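Long-range contact in phosphonomutase (PDB 4MG4), which belongs to the phosphoenolpyruvate phosphomutase family and folds as a TIM barrel of eight parallel strands: residues A159-F164 / L195-L200. Numbering follows the deposited sequence.
Sequences ARTDVF and LFVPGL
Phe196 N donates to Ala159 O at 2.9 Å, and one step further on Thr161 N reaches Phe196 O; these two backbone bonds carry the parallel pairing to the ends of the strands. They differ in approach: Phe196 N sits above the plane of the Ala159 carbonyl, 39° out of it, while Thr161 N meets the Phe196 carbonyl almost head-on. Beyond the second bond direct pairing stops, and a water bridges the two chains. It donates to Thr161 O and Pro198 O and accepts from Phe164 N, so three backbone groups are gripped by one oxygen.

The side chains pack on two sides of this seam. On one, Arg160, with CG anti to the backbone N (chi1 175°) and its chain extended to NE, runs alongside Phe196, Arg160 CD lying 3.8 Å from Phe196 CD2, with guanidinium and ring nearly perpendicular at 85°. Pro198 fills the angle between them: its CD lies over the centre of the Phe196 ring, and its CG covers one guanidinium face, 3.5 Å from Arg160 NE. The guanidinium is held at its edge by Asp162, whose OD1 accepts from Arg160 NE in the guanidinium plane (2.8 Å) through its syn lone pair. On the other side, Phe164 CD2 meets Val197 CG1 at 3.6 Å, and Leu200 CD1 lies over the Phe164 ring face in a CH-pi contact, 3.8 Å from the centroid. A type II turn from Val197, with Gly199 at a positive phi that suits glycine, carries the chain on to Leu200.

Outside bonds hold 161-162: Asp123 takes Thr161 OG1 and Asp162 N, and Ser124 binds Asp162 OD2. The contact lies at the C-terminal ends of strands 156-160 and 194-196, which helix 174-190 connects in a beta-alpha-beta unit; that helix packs on Thr161 and Phe164, helix 203-212 on Val197 and Leu200, and strand 217-220 on Phe196.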
loop_
_atom_site.group_PDB
_atom_site.type_symbol
_atom_site.label_atom_id
_atom_site.label_comp_id
_atom_site.label_asym_id
_atom_site.label_seq_id
_atom_site.Cartn_x
_atom_site.Cartn_y
_atom_site.Cartn_z
ATOM N N ALA A 159 -4.817 0.882 25.888
ATOM C CA ALA A 159 -4.207 2.144 26.293
ATOM C C ALA A 159 -2.710 2.008 26.213
ATOM O O ALA A 159 -2.115 1.189 26.925
ATOM C CB ALA A 159 -4.611 2.543 27.738
ATOM N N ARG A 160 -2.109 2.755 25.289
ATOM C CA ARG A 160 -0.684 2.778 25.097
ATOM C C ARG A 160 -0.071 3.831 25.996
ATOM O O ARG A 160 -0.537 4.968 26.051
ATOM C CB ARG A 160 -0.400 3.166 23.653
ATOM C CG ARG A 160 1.074 3.341 23.406
ATOM C CD ARG A 160 1.394 3.509 21.932
ATOM N NE ARG A 160 2.740 4.008 21.768
ATOM C CZ ARG A 160 3.484 3.868 20.652
ATOM N NH1 ARG A 160 3.013 3.199 19.604
ATOM N NH2 ARG A 160 4.722 4.373 20.617
ATOM N N THR A 161 0.932 3.433 26.742
ATOM C CA THR A 161 1.704 4.386 27.542
ATOM C C THR A 161 3.112 4.467 26.999
ATOM O O THR A 161 3.711 3.435 26.665
ATOM C CB THR A 161 1.717 4.101 29.062
ATOM O OG1 THR A 161 2.410 5.165 29.705
ATOM C CG2 THR A 161 2.342 2.787 29.443
ATOM N N ASP A 162 3.608 5.694 26.859
ATOM C CA ASP A 162 4.947 5.901 26.327
ATOM C C ASP A 162 6.050 6.045 27.361
ATOM O O ASP A 162 7.150 6.468 27.005
ATOM C CB ASP A 162 4.910 7.065 25.370
ATOM C CG ASP A 162 4.281 6.714 24.038
ATOM O OD1 ASP A 162 4.177 5.532 23.657
ATOM O OD2 ASP A 162 3.894 7.655 23.326
ATOM N N VAL A 163 5.807 5.669 28.614
ATOM C CA VAL A 163 6.819 5.814 29.678
ATOM C C VAL A 163 8.140 5.222 29.252
ATOM O O VAL A 163 9.200 5.867 29.427
ATOM C CB VAL A 163 6.353 5.189 31.012
ATOM C CG1 VAL A 163 7.483 5.151 32.062
ATOM C CG2 VAL A 163 5.195 5.988 31.554
ATOM N N PHE A 164 8.120 3.981 28.768
ATOM C CA PHE A 164 9.384 3.305 28.420
ATOM C C PHE A 164 9.834 3.723 27.039
ATOM O O PHE A 164 11.029 3.817 26.776
ATOM C CB PHE A 164 9.247 1.764 28.518
ATOM C CG PHE A 164 9.376 1.228 29.911
ATOM C CD1 PHE A 164 10.598 1.013 30.491
ATOM C CD2 PHE A 164 8.291 0.947 30.634
ATOM C CE1 PHE A 164 10.684 0.518 31.784
ATOM C CE2 PHE A 164 8.351 0.400 31.918
ATOM C CZ PHE A 164 9.571 0.206 32.495
ATOM N N LEU A 195 -3.320 -2.796 28.239
ATOM C CA LEU A 195 -2.201 -1.860 28.402
ATOM C C LEU A 195 -1.128 -2.223 27.401
ATOM O O LEU A 195 -0.671 -3.380 27.395
ATOM C CB LEU A 195 -1.586 -1.989 29.792
ATOM C CG LEU A 195 -0.416 -1.079 30.154
ATOM C CD1 LEU A 195 -0.959 0.360 30.298
ATOM C CD2 LEU A 195 0.267 -1.645 31.386
ATOM N N PHE A 196 -0.680 -1.278 26.601
ATOM C CA PHE A 196 0.401 -1.465 25.654
ATOM C C PHE A 196 1.627 -0.611 26.117
ATOM O O PHE A 196 1.520 0.602 26.324
ATOM C CB PHE A 196 -0.063 -1.063 24.249
ATOM C CG PHE A 196 0.986 -1.133 23.163
ATOM C CD1 PHE A 196 1.957 -2.135 23.159
ATOM C CD2 PHE A 196 0.946 -0.255 22.112
ATOM C CE1 PHE A 196 2.858 -2.263 22.086
ATOM C CE2 PHE A 196 1.877 -0.312 21.090
ATOM C CZ PHE A 196 2.837 -1.324 21.088
ATOM N N VAL A 197 2.762 -1.287 26.326
ATOM C CA VAL A 197 3.991 -0.664 26.819
ATOM C C VAL A 197 5.125 -0.898 25.779
ATOM O O VAL A 197 5.972 -1.766 25.982
ATOM C CB VAL A 197 4.395 -1.197 28.219
ATOM C CG1 VAL A 197 5.565 -0.366 28.761
ATOM C CG2 VAL A 197 3.208 -1.099 29.145
ATOM N N PRO A 198 5.131 -0.129 24.693
ATOM C CA PRO A 198 6.234 -0.250 23.748
ATOM C C PRO A 198 7.534 0.219 24.317
ATOM O O PRO A 198 7.564 1.007 25.289
ATOM C CB PRO A 198 5.780 0.639 22.582
ATOM C CG PRO A 198 4.834 1.626 23.158
ATOM C CD PRO A 198 4.119 0.833 24.214
ATOM N N GLY A 199 8.619 -0.275 23.748
ATOM C CA GLY A 199 9.921 0.120 24.210
ATOM C C GLY A 199 10.448 -0.649 25.375
ATOM O O GLY A 199 11.577 -0.432 25.789
ATOM N N LEU A 200 9.681 -1.605 25.861
ATOM C CA LEU A 200 10.046 -2.422 26.974
ATOM C C LEU A 200 10.459 -3.825 26.487
ATOM O O LEU A 200 9.668 -4.512 25.863
ATOM C CB LEU A 200 8.855 -2.524 27.924
ATOM C CG LEU A 200 9.119 -3.365 29.165
ATOM C CD1 LEU A 200 10.301 -2.791 29.967
ATOM C CD2 LEU A 200 7.862 -3.526 29.960
HETATM O O HOH W 1 6.282 2.627 26.953
#